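Long-range contacts in VP4 CORE protein (Bluetongue virus, PDB 2JHP), which caps the viral messenger RNA, joining guanylyltransferase and methyltransferase activities on one chain: residues D119-Y124 and D408-T413; E131-E136 and L398-D403; D176-S181 and F324-A329. One frame throughout, in Å; residues are numbered along the deposited sequence.

Contacts 1 and 2 belong to one methyltransferase fold and touch the same S-adenosyl-L-homocysteine. Their centres are about 12 Å apart. Contact 1 is buried near the centre of the chain and joins helix 114-128 to the loop after strand 406-408. Contact 2 is partly exposed and joins strand 131-132 and the loop after it to the connection between strands 393-394 and 406-408. Contact 3 is buried too. Its centre is about 30 Å from theirs, and it joins helix 178-186 to a loop beside a second sheet of the same strand order. Contact 1 pairs leucine packing with a charged ligand grip. Contact 2 is polar and rich in histidine. Contact 3 rests on backbone around a tight turn.

Contact 1 of 3, residues D119-Y124 and D408-T413; sequences DALRNY and DLFYLT. With SAH (S-adenosyl-L-homocysteine), chain B; GUN (guanine), chain E.
Leu409 packs against helix 114-128 and meets two successive residues of it. Its CD1 lies 3.7 Å from Arg122 CA and also touches CB and CG of that arginine. Its other methyl, CD2, is 4.2 Å from Leu121 CB. CG of Leu409 stands beside its own backbone N (chi1 -63°), which directs the branched end at the helix. The carbonyl is used for the ligand: Leu409 O accepts a hydrogen bond from the amino N of S-adenosyl-L-homocysteine, at a modelled distance too short to be taken literally.

Leu121 reaches the next residue of the loop. Its CD1 is 4.1 Å from Phe410 CZ, and the two side chains cross at about a right angle. Ile474 and Leu477 of helix 470-480 also pack on Leu121. The Phe410 ring has a second task. Guanine lies over one face of it, with N1 3.9 Å above the plane and offset toward the rim. Phe499 meets the same ring edge-to-face.

Arg122 runs past Leu409 to the ligand and bends at chi3 (-60°). Its NE donates to the carboxylate O of S-adenosyl-L-homocysteine at 2.9 Å. Its NH2 bonds to OXT at 3.0 Å and more weakly to O. NH1 forms a salt bridge with Asp119 OD1 at 3.0 Å. Asp119 OD1 lies in the guanidinium plane, and with the ligand bonds it limits how that plane can turn.

In this class I methyltransferase fold the helix before the first strand and the loop after the fourth both reach the cofactor. The amino-acid end of the ligand joins the two segments, its carboxylate held by Arg122 and its amino N by Leu409 O. Arg122, itself paired with Asp119, probably offsets part of the carboxylate charge.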
# COMPACT_ATOMS: atom_id res chain seq x y z
N ASP A 119 -2.22 -1.73 4.95
CA ASP A 119 -1.02 -1.94 5.77
C ASP A 119 -0.94 -3.34 6.34
O ASP A 119 0.14 -3.89 6.52
CB ASP A 119 -0.97 -0.95 6.94
CG ASP A 119 -0.58 0.47 6.52
OD1 ASP A 119 -0.50 0.79 5.31
OD2 ASP A 119 -0.38 1.28 7.44
N ALA A 120 -2.10 -3.90 6.66
CA ALA A 120 -2.18 -5.24 7.17
C ALA A 120 -1.77 -6.22 6.08
O ALA A 120 -0.98 -7.12 6.33
CB ALA A 120 -3.56 -5.52 7.68
N LEU A 121 -2.27 -6.02 4.87
CA LEU A 121 -1.86 -6.84 3.73
C LEU A 121 -0.40 -6.65 3.37
O LEU A 121 0.25 -7.59 2.92
CB LEU A 121 -2.73 -6.54 2.51
CG LEU A 121 -4.22 -6.85 2.58
CD1 LEU A 121 -4.84 -6.76 1.17
CD2 LEU A 121 -4.50 -8.22 3.19
N ARG A 122 0.13 -5.44 3.53
CA ARG A 122 1.50 -5.18 3.13
C ARG A 122 2.48 -5.76 4.13
O ARG A 122 3.57 -6.20 3.75
CB ARG A 122 1.74 -3.69 2.95
CG ARG A 122 2.88 -3.39 1.96
CD ARG A 122 3.11 -1.90 1.72
NE ARG A 122 1.91 -1.26 1.19
CZ ARG A 122 1.05 -0.59 1.93
NH1 ARG A 122 1.28 -0.47 3.23
NH2 ARG A 122 -0.03 -0.05 1.38
N ASN A 123 2.11 -5.77 5.41
CA ASN A 123 2.98 -6.33 6.43
C ASN A 123 3.13 -7.81 6.26
O ASN A 123 4.22 -8.30 6.33
CB ASN A 123 2.54 -5.93 7.84
CG ASN A 123 2.69 -4.42 8.10
OD1 ASN A 123 3.27 -3.68 7.29
ND2 ASN A 123 2.16 -3.97 9.22
N TYR A 124 2.05 -8.51 5.96
CA TYR A 124 2.12 -9.93 5.61
C TYR A 124 3.09 -10.13 4.44
O TYR A 124 3.92 -11.06 4.46
CB TYR A 124 0.73 -10.49 5.28
CG TYR A 124 0.74 -11.83 4.55
CD1 TYR A 124 0.88 -13.03 5.26
CD2 TYR A 124 0.62 -11.90 3.16
CE1 TYR A 124 0.89 -14.26 4.60
CE2 TYR A 124 0.64 -13.13 2.48
CZ TYR A 124 0.77 -14.31 3.21
OH TYR A 124 0.80 -15.53 2.55
N ASP A 408 2.02 -8.08 -5.10
CA ASP A 408 1.41 -7.28 -6.17
C ASP A 408 0.19 -6.47 -5.69
O ASP A 408 -0.95 -6.69 -6.11
CB ASP A 408 1.09 -8.19 -7.35
CG ASP A 408 2.35 -8.72 -8.03
OD1 ASP A 408 2.86 -8.02 -8.93
OD2 ASP A 408 2.82 -9.82 -7.64
N LEU A 409 0.46 -5.55 -4.78
CA LEU A 409 -0.58 -4.91 -4.00
C LEU A 409 -1.06 -3.59 -4.64
O LEU A 409 -0.26 -2.72 -4.97
CB LEU A 409 -0.08 -4.70 -2.57
CG LEU A 409 0.25 -5.95 -1.74
CD1 LEU A 409 1.04 -5.63 -0.51
CD2 LEU A 409 -1.03 -6.67 -1.36
N PHE A 410 -2.37 -3.50 -4.84
CA PHE A 410 -3.07 -2.28 -5.19
C PHE A 410 -2.55 -1.59 -6.44
O PHE A 410 -2.15 -0.43 -6.38
CB PHE A 410 -3.09 -1.28 -4.00
CG PHE A 410 -3.56 -1.86 -2.71
CD1 PHE A 410 -2.66 -2.12 -1.70
CD2 PHE A 410 -4.90 -2.13 -2.50
CE1 PHE A 410 -3.07 -2.65 -0.50
CE2 PHE A 410 -5.34 -2.66 -1.29
CZ PHE A 410 -4.42 -2.93 -0.29
N TYR A 411 -2.56 -2.29 -7.56
CA TYR A 411 -2.12 -1.69 -8.81
C TYR A 411 -2.71 -2.38 -10.03
O TYR A 411 -3.04 -1.72 -11.02
CB TYR A 411 -0.58 -1.62 -8.88
CG TYR A 411 0.14 -2.86 -9.40
CD1 TYR A 411 0.33 -3.04 -10.77
CD2 TYR A 411 0.66 -3.81 -8.52
CE1 TYR A 411 1.01 -4.17 -11.26
CE2 TYR A 411 1.34 -4.95 -8.99
CZ TYR A 411 1.52 -5.12 -10.36
OH TYR A 411 2.16 -6.23 -10.85
N LEU A 412 -2.84 -3.70 -9.96
CA LEU A 412 -3.33 -4.50 -11.10
C LEU A 412 -4.47 -3.85 -11.90
O LEU A 412 -4.36 -3.68 -13.11
CB LEU A 412 -3.75 -5.88 -10.62
CG LEU A 412 -2.78 -7.07 -10.73
CD1 LEU A 412 -1.43 -6.73 -11.31
CD2 LEU A 412 -2.63 -7.78 -9.41
N THR A 413 -5.54 -3.45 -11.21
CA THR A 413 -6.77 -3.01 -11.82
C THR A 413 -6.84 -1.50 -11.90
O THR A 413 -7.93 -0.93 -12.05
CB THR A 413 -7.96 -3.50 -11.02
OG1 THR A 413 -7.69 -3.34 -9.63
CG2 THR A 413 -8.24 -4.97 -11.33
N SAH B . 1.50 -1.03 -4.31
CA SAH B . 1.40 0.14 -3.37
CB SAH B . 0.86 1.43 -4.00
CG SAH B . -0.05 1.36 -5.21
SD SAH B . -0.26 3.01 -5.95
C SAH B . 0.66 -0.19 -2.09
O SAH B . 0.85 -1.26 -1.51
OXT SAH B . -0.13 0.61 -1.58
C5' SAH B . -0.29 2.27 -7.60
C4' SAH B . 1.01 2.45 -8.36
O4' SAH B . 1.25 1.35 -9.23
C3' SAH B . 1.02 3.71 -9.22
O3' SAH B . 2.30 4.30 -9.06
C2' SAH B . 0.89 3.20 -10.65
O2' SAH B . 1.58 3.98 -11.58
C1' SAH B . 1.53 1.81 -10.54
N9 SAH B . 1.07 0.88 -11.59
C8 SAH B . -0.19 0.77 -12.12
N7 SAH B . -0.19 -0.21 -13.06
C5 SAH B . 1.06 -0.73 -13.14
C6 SAH B . 1.62 -1.75 -13.91
N6 SAH B . 0.87 -2.42 -14.79
N1 SAH B . 2.96 -2.08 -13.77
C2 SAH B . 3.74 -1.40 -12.85
N3 SAH B . 3.18 -0.39 -12.08
C4 SAH B . 1.87 -0.06 -12.22
N9 GUN E . -2.70 2.06 1.39
C8 GUN E . -2.09 2.74 0.42
N7 GUN E . -2.88 2.77 -0.66
C5 GUN E . -4.00 2.11 -0.38
C6 GUN E . -5.15 1.82 -1.11
O6 GUN E . -5.28 2.21 -2.27
N1 GUN E . -6.18 1.08 -0.50
C2 GUN E . -6.00 0.65 0.82
N2 GUN E . -6.94 -0.05 1.42
N3 GUN E . -4.87 0.94 1.49
C4 GUN E . -3.88 1.65 0.93

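Contact 2 of 3, residues E131-E136 and L398-D403; sequences EFHGSE and LLHESD. With SAH (S-adenosyl-L-homocysteine), chain B.
His133 and His400 bring their rings together beside the cofactor site of a class I methyltransferase fold. Segment 131-136 carries the first strand of the sheet and the loop after it. Segment 398-403 belongs to the connection between the third and fourth strands.

The aromatic contact is oblique, with centroids 4.9 Å apart and planes at 46°. His400 ND1 comes to the edge of the His133 ring, 3.3 Å from CE1. CG of His400 is anti to its backbone N (chi1 -179°), which carries the ring across to His133. Tyr151, on the second strand, stacks on His133 and also meets His400.

The polar contact centres on the Glu131 carboxylate. His133 NE2 donates to Glu131 OE1 at 3.0 Å, nearly straight (162°). The bond lies in the imidazole plane but reaches the anti side of the carboxylate, well out of its plane. This His-carboxylate bond limits rotation of the His133 ring. The same carboxylate meets the edge of the His400 ring, with OE1 3.1 Å from CE1. No hydrogen bond crosses between the segments. OE1 also lies against CB of Ser402, at a distance short enough to be doubtful.

The ligand contacts come from both segments. Gly134 O accepts a hydrogen bond from the amino N of S-adenosyl-L-homocysteine at 2.9 Å. Glu136 extends beyond CG, and its OE2 accepts one from the ribose hydroxyl O3' at 2.7 Å. From the other segment, Leu398 CD1 packs 3.6 Å from N6 of the adenine.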
# COMPACT_ATOMS: atom_id res chain seq x y z
N GLU A 131 10.17 -9.35 -3.76
CA GLU A 131 9.80 -8.39 -4.80
C GLU A 131 8.45 -7.69 -4.54
O GLU A 131 7.47 -8.35 -4.16
CB GLU A 131 9.74 -9.07 -6.17
CG GLU A 131 11.04 -9.68 -6.65
CD GLU A 131 11.06 -9.92 -8.15
OE1 GLU A 131 9.99 -9.79 -8.79
OE2 GLU A 131 12.13 -10.22 -8.70
N PHE A 132 8.42 -6.37 -4.75
CA PHE A 132 7.19 -5.57 -4.64
C PHE A 132 6.94 -4.78 -5.91
O PHE A 132 7.78 -3.99 -6.34
CB PHE A 132 7.23 -4.65 -3.44
CG PHE A 132 7.13 -5.36 -2.16
CD1 PHE A 132 8.21 -6.10 -1.67
CD2 PHE A 132 5.94 -5.34 -1.43
CE1 PHE A 132 8.12 -6.78 -0.47
CE2 PHE A 132 5.83 -6.03 -0.23
CZ PHE A 132 6.92 -6.75 0.25
N HIS A 133 5.78 -5.00 -6.52
CA HIS A 133 5.43 -4.30 -7.75
C HIS A 133 4.33 -3.25 -7.56
O HIS A 133 3.59 -3.29 -6.57
CB HIS A 133 5.10 -5.30 -8.86
CG HIS A 133 6.26 -6.19 -9.20
ND1 HIS A 133 7.14 -5.89 -10.22
CD2 HIS A 133 6.71 -7.34 -8.64
CE1 HIS A 133 8.07 -6.83 -10.28
NE2 HIS A 133 7.83 -7.72 -9.34
N GLY A 134 4.26 -2.31 -8.50
CA GLY A 134 3.38 -1.13 -8.43
C GLY A 134 3.66 -0.27 -7.20
O GLY A 134 2.74 0.28 -6.60
N SER A 135 4.93 -0.15 -6.83
CA SER A 135 5.26 0.40 -5.52
C SER A 135 5.32 1.90 -5.58
O SER A 135 5.48 2.46 -6.65
CB SER A 135 6.60 -0.13 -4.99
OG SER A 135 6.60 -1.55 -4.90
N GLU A 136 5.19 2.53 -4.43
CA GLU A 136 5.39 3.97 -4.27
C GLU A 136 5.94 4.19 -2.88
O GLU A 136 6.28 3.22 -2.20
CB GLU A 136 4.08 4.71 -4.46
CG GLU A 136 3.72 4.97 -5.88
CD GLU A 136 2.51 5.84 -5.95
OE1 GLU A 136 2.08 6.36 -4.91
OE2 GLU A 136 1.97 6.03 -7.05
N LEU A 398 3.33 -6.54 -14.84
CA LEU A 398 2.71 -7.55 -15.70
C LEU A 398 3.72 -8.18 -16.64
O LEU A 398 3.54 -9.32 -17.06
CB LEU A 398 1.57 -6.94 -16.52
CG LEU A 398 0.46 -6.18 -15.79
CD1 LEU A 398 -0.26 -5.26 -16.76
CD2 LEU A 398 -0.50 -7.13 -15.11
N LEU A 399 4.78 -7.45 -16.96
CA LEU A 399 5.76 -7.91 -17.94
C LEU A 399 7.04 -8.44 -17.31
O LEU A 399 7.90 -8.98 -17.99
CB LEU A 399 6.09 -6.79 -18.93
CG LEU A 399 4.93 -6.16 -19.71
CD1 LEU A 399 5.34 -4.79 -20.25
CD2 LEU A 399 4.48 -7.09 -20.84
N HIS A 400 7.15 -8.29 -15.99
CA HIS A 400 8.35 -8.71 -15.29
C HIS A 400 8.26 -10.19 -14.90
O HIS A 400 7.31 -10.60 -14.22
CB HIS A 400 8.55 -7.83 -14.06
CG HIS A 400 9.77 -8.16 -13.26
ND1 HIS A 400 9.74 -8.97 -12.15
CD2 HIS A 400 11.07 -7.79 -13.42
CE1 HIS A 400 10.96 -9.09 -11.65
NE2 HIS A 400 11.78 -8.38 -12.41
N GLU A 401 9.23 -10.97 -15.35
CA GLU A 401 9.36 -12.36 -14.91
C GLU A 401 10.37 -12.42 -13.76
O GLU A 401 11.50 -11.96 -13.89
CB GLU A 401 9.78 -13.28 -16.06
CG GLU A 401 9.51 -14.77 -15.78
CD GLU A 401 9.44 -15.63 -17.04
OE1 GLU A 401 8.84 -15.18 -18.04
OE2 GLU A 401 9.98 -16.76 -17.02
N SER A 402 9.95 -12.97 -12.62
CA SER A 402 10.75 -12.93 -11.41
C SER A 402 11.30 -14.28 -10.97
O SER A 402 10.74 -15.33 -11.29
CB SER A 402 9.97 -12.30 -10.26
OG SER A 402 8.60 -12.60 -10.32
N ASP A 403 12.41 -14.24 -10.24
CA ASP A 403 13.04 -15.43 -9.68
C ASP A 403 12.72 -15.57 -8.20
O ASP A 403 12.83 -16.66 -7.63
CB ASP A 403 14.55 -15.35 -9.86
CG ASP A 403 15.00 -15.65 -11.29
OD1 ASP A 403 14.33 -16.47 -11.97
OD2 ASP A 403 16.03 -15.08 -11.71
N SAH B . 1.50 -1.03 -4.31
CA SAH B . 1.40 0.14 -3.37
CB SAH B . 0.86 1.43 -4.00
CG SAH B . -0.05 1.36 -5.21
SD SAH B . -0.26 3.01 -5.95
C SAH B . 0.66 -0.19 -2.09
O SAH B . 0.85 -1.26 -1.51
OXT SAH B . -0.13 0.61 -1.58
C5' SAH B . -0.29 2.27 -7.60
C4' SAH B . 1.01 2.45 -8.36
O4' SAH B . 1.25 1.35 -9.23
C3' SAH B . 1.02 3.71 -9.22
O3' SAH B . 2.30 4.30 -9.06
C2' SAH B . 0.89 3.20 -10.65
O2' SAH B . 1.58 3.98 -11.58
C1' SAH B . 1.53 1.81 -10.54
N9 SAH B . 1.07 0.88 -11.59
C8 SAH B . -0.19 0.77 -12.12
N7 SAH B . -0.19 -0.21 -13.06
C5 SAH B . 1.06 -0.73 -13.14
C6 SAH B . 1.62 -1.75 -13.91
N6 SAH B . 0.87 -2.42 -14.79
N1 SAH B . 2.96 -2.08 -13.77
C2 SAH B . 3.74 -1.40 -12.85
N3 SAH B . 3.18 -0.39 -12.08
C4 SAH B . 1.87 -0.06 -12.22

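Contact 3 of 3, residues D176-S181 and F324-A329. With SAH (S-adenosyl-L-homocysteine), chain C.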
# COMPACT_ATOMS: atom_id res chain seq x y z
N ASP A 176 8.86 20.19 4.73
CA ASP A 176 9.99 20.55 5.57
C ASP A 176 10.91 21.57 4.91
O ASP A 176 10.88 21.75 3.69
CB ASP A 176 10.79 19.29 5.94
CG ASP A 176 10.00 18.34 6.83
OD1 ASP A 176 9.51 17.29 6.34
OD2 ASP A 176 9.85 18.65 8.03
N GLU A 177 11.72 22.25 5.73
CA GLU A 177 12.72 23.19 5.23
C GLU A 177 13.66 22.53 4.23
O GLU A 177 14.14 21.40 4.44
CB GLU A 177 13.50 23.84 6.38
CG GLU A 177 14.12 22.85 7.38
CD GLU A 177 15.02 23.51 8.41
OE1 GLU A 177 16.07 24.06 8.03
OE2 GLU A 177 14.67 23.47 9.61
N LYS A 178 13.92 23.25 3.14
CA LYS A 178 14.71 22.80 1.99
C LYS A 178 15.81 21.78 2.28
O LYS A 178 15.88 20.73 1.61
CB LYS A 178 15.25 24.03 1.27
CG LYS A 178 16.37 23.83 0.28
CD LYS A 178 17.01 25.20 -0.02
CE LYS A 178 18.53 25.09 -0.16
NZ LYS A 178 19.24 26.40 -0.08
N LEU A 179 16.64 22.07 3.27
CA LEU A 179 17.83 21.26 3.55
C LEU A 179 17.61 19.94 4.30
O LEU A 179 18.40 19.00 4.14
CB LEU A 179 18.94 22.11 4.19
CG LEU A 179 19.75 22.92 3.15
CD1 LEU A 179 20.56 24.08 3.78
CD2 LEU A 179 20.65 22.00 2.30
N VAL A 180 16.54 19.84 5.10
CA VAL A 180 16.15 18.53 5.65
C VAL A 180 15.30 17.74 4.65
O VAL A 180 15.33 16.50 4.64
CB VAL A 180 15.51 18.58 7.11
CG1 VAL A 180 15.32 19.99 7.62
CG2 VAL A 180 14.21 17.77 7.19
N SER A 181 14.56 18.45 3.82
CA SER A 181 13.83 17.85 2.73
C SER A 181 14.80 17.21 1.76
O SER A 181 14.50 16.18 1.15
CB SER A 181 12.98 18.89 2.02
OG SER A 181 11.68 18.93 2.56
N PHE A 324 17.24 18.72 -10.75
CA PHE A 324 15.85 18.95 -10.38
C PHE A 324 15.60 20.03 -9.35
O PHE A 324 16.52 20.44 -8.64
CB PHE A 324 15.12 17.66 -10.00
CG PHE A 324 15.97 16.64 -9.31
CD1 PHE A 324 16.68 16.97 -8.16
CD2 PHE A 324 16.02 15.34 -9.79
CE1 PHE A 324 17.45 16.01 -7.51
CE2 PHE A 324 16.78 14.36 -9.15
CZ PHE A 324 17.49 14.70 -8.00
N PRO A 325 14.35 20.51 -9.29
CA PRO A 325 13.96 21.54 -8.34
C PRO A 325 14.01 21.02 -6.91
O PRO A 325 14.00 19.81 -6.68
CB PRO A 325 12.52 21.89 -8.74
CG PRO A 325 12.33 21.29 -10.10
CD PRO A 325 13.21 20.09 -10.14
N GLN A 326 14.09 21.94 -5.96
CA GLN A 326 14.23 21.61 -4.54
C GLN A 326 12.94 21.86 -3.78
O GLN A 326 12.45 22.99 -3.75
CB GLN A 326 15.36 22.42 -3.91
CG GLN A 326 16.67 22.34 -4.66
CD GLN A 326 17.82 22.86 -3.84
OE1 GLN A 326 18.14 22.31 -2.79
NE2 GLN A 326 18.44 23.93 -4.31
N PRO A 327 12.39 20.81 -3.15
CA PRO A 327 11.22 20.96 -2.29
C PRO A 327 11.55 21.88 -1.12
O PRO A 327 12.63 21.78 -0.54
CB PRO A 327 10.96 19.54 -1.78
CG PRO A 327 11.71 18.65 -2.68
CD PRO A 327 12.85 19.41 -3.23
N GLY A 328 10.62 22.79 -0.79
CA GLY A 328 10.77 23.69 0.35
C GLY A 328 11.66 24.90 0.11
O GLY A 328 11.91 25.68 1.04
N ALA A 329 12.14 25.05 -1.12
CA ALA A 329 13.00 26.17 -1.48
C ALA A 329 12.16 27.39 -1.84
O ALA A 329 11.03 27.26 -2.30
CB ALA A 329 13.93 25.78 -2.63
N SAH C . 24.65 22.08 4.73
CA SAH C . 24.53 23.33 5.55
CB SAH C . 24.47 24.59 4.68
CG SAH C . 25.71 24.82 3.83
SD SAH C . 26.64 26.25 4.42
C SAH C . 23.32 23.25 6.47
O SAH C . 22.36 22.52 6.20
OXT SAH C . 23.29 23.89 7.52
C5' SAH C . 28.07 25.92 3.37
C4' SAH C . 29.23 25.45 4.24
O4' SAH C . 30.26 24.92 3.44
C3' SAH C . 29.86 26.57 5.05
O3' SAH C . 29.47 26.39 6.38
C2' SAH C . 31.36 26.38 4.88
O2' SAH C . 32.01 26.27 6.13
C1' SAH C . 31.46 25.05 4.17
N9 SAH C . 32.59 24.88 3.24
C8 SAH C . 33.14 25.80 2.38
N7 SAH C . 34.13 25.18 1.69
C5 SAH C . 34.21 23.89 2.09
C6 SAH C . 35.03 22.83 1.72
N6 SAH C . 35.97 23.00 0.80
N1 SAH C . 34.87 21.60 2.33
C2 SAH C . 33.89 21.42 3.29
N3 SAH C . 33.08 22.48 3.65
C4 SAH C . 33.24 23.69 3.06
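Lys178 and Gly328 meet closely, with their CA atoms 4.4 Å apart. Gly328 O lies 3.7 Å from Lys178 CB. The residue before it adds a CA-H...O contact, from Lys178 CA to Pro327 O, 3.4 Å and nearly straight (160°). Pro327 O also faces Ser181 CB at 3.9 Å. No conventional hydrogen bond joins the segments.

The lysine chain crosses Gln326 at a slant. Its CD touches Ala329 CB at 4.1 Å, and its CE passes Gln326 OE1 at 3.8 Å. CG is anti to the backbone N (chi1 164°), which lays the methylenes beside the turn before the amine departs from it. NZ makes a long, weak ion pair with Glu335.

Residues 326 to 329 form a type II beta turn, with Gly328 at its third position at positive phi (79°). The turn lies in the connection between the last two strands of a second class I methyltransferase sheet, and helix 178-186 precedes the first strand of that sheet. Leu179, on this helix, places CD1 3.4 Å from O of the second S-adenosyl-L-homocysteine.

Further out, Gln326 is held by strand 335-341: OE1 accepts from Arg337, and NE2 donates to Glu335 O. Within 176-181, Ser181 OG donates to Asp176 O at 3.1 Å, from above the carbonyl plane. The Asp176 carboxylate forms salt bridges with Arg210 and Lys383.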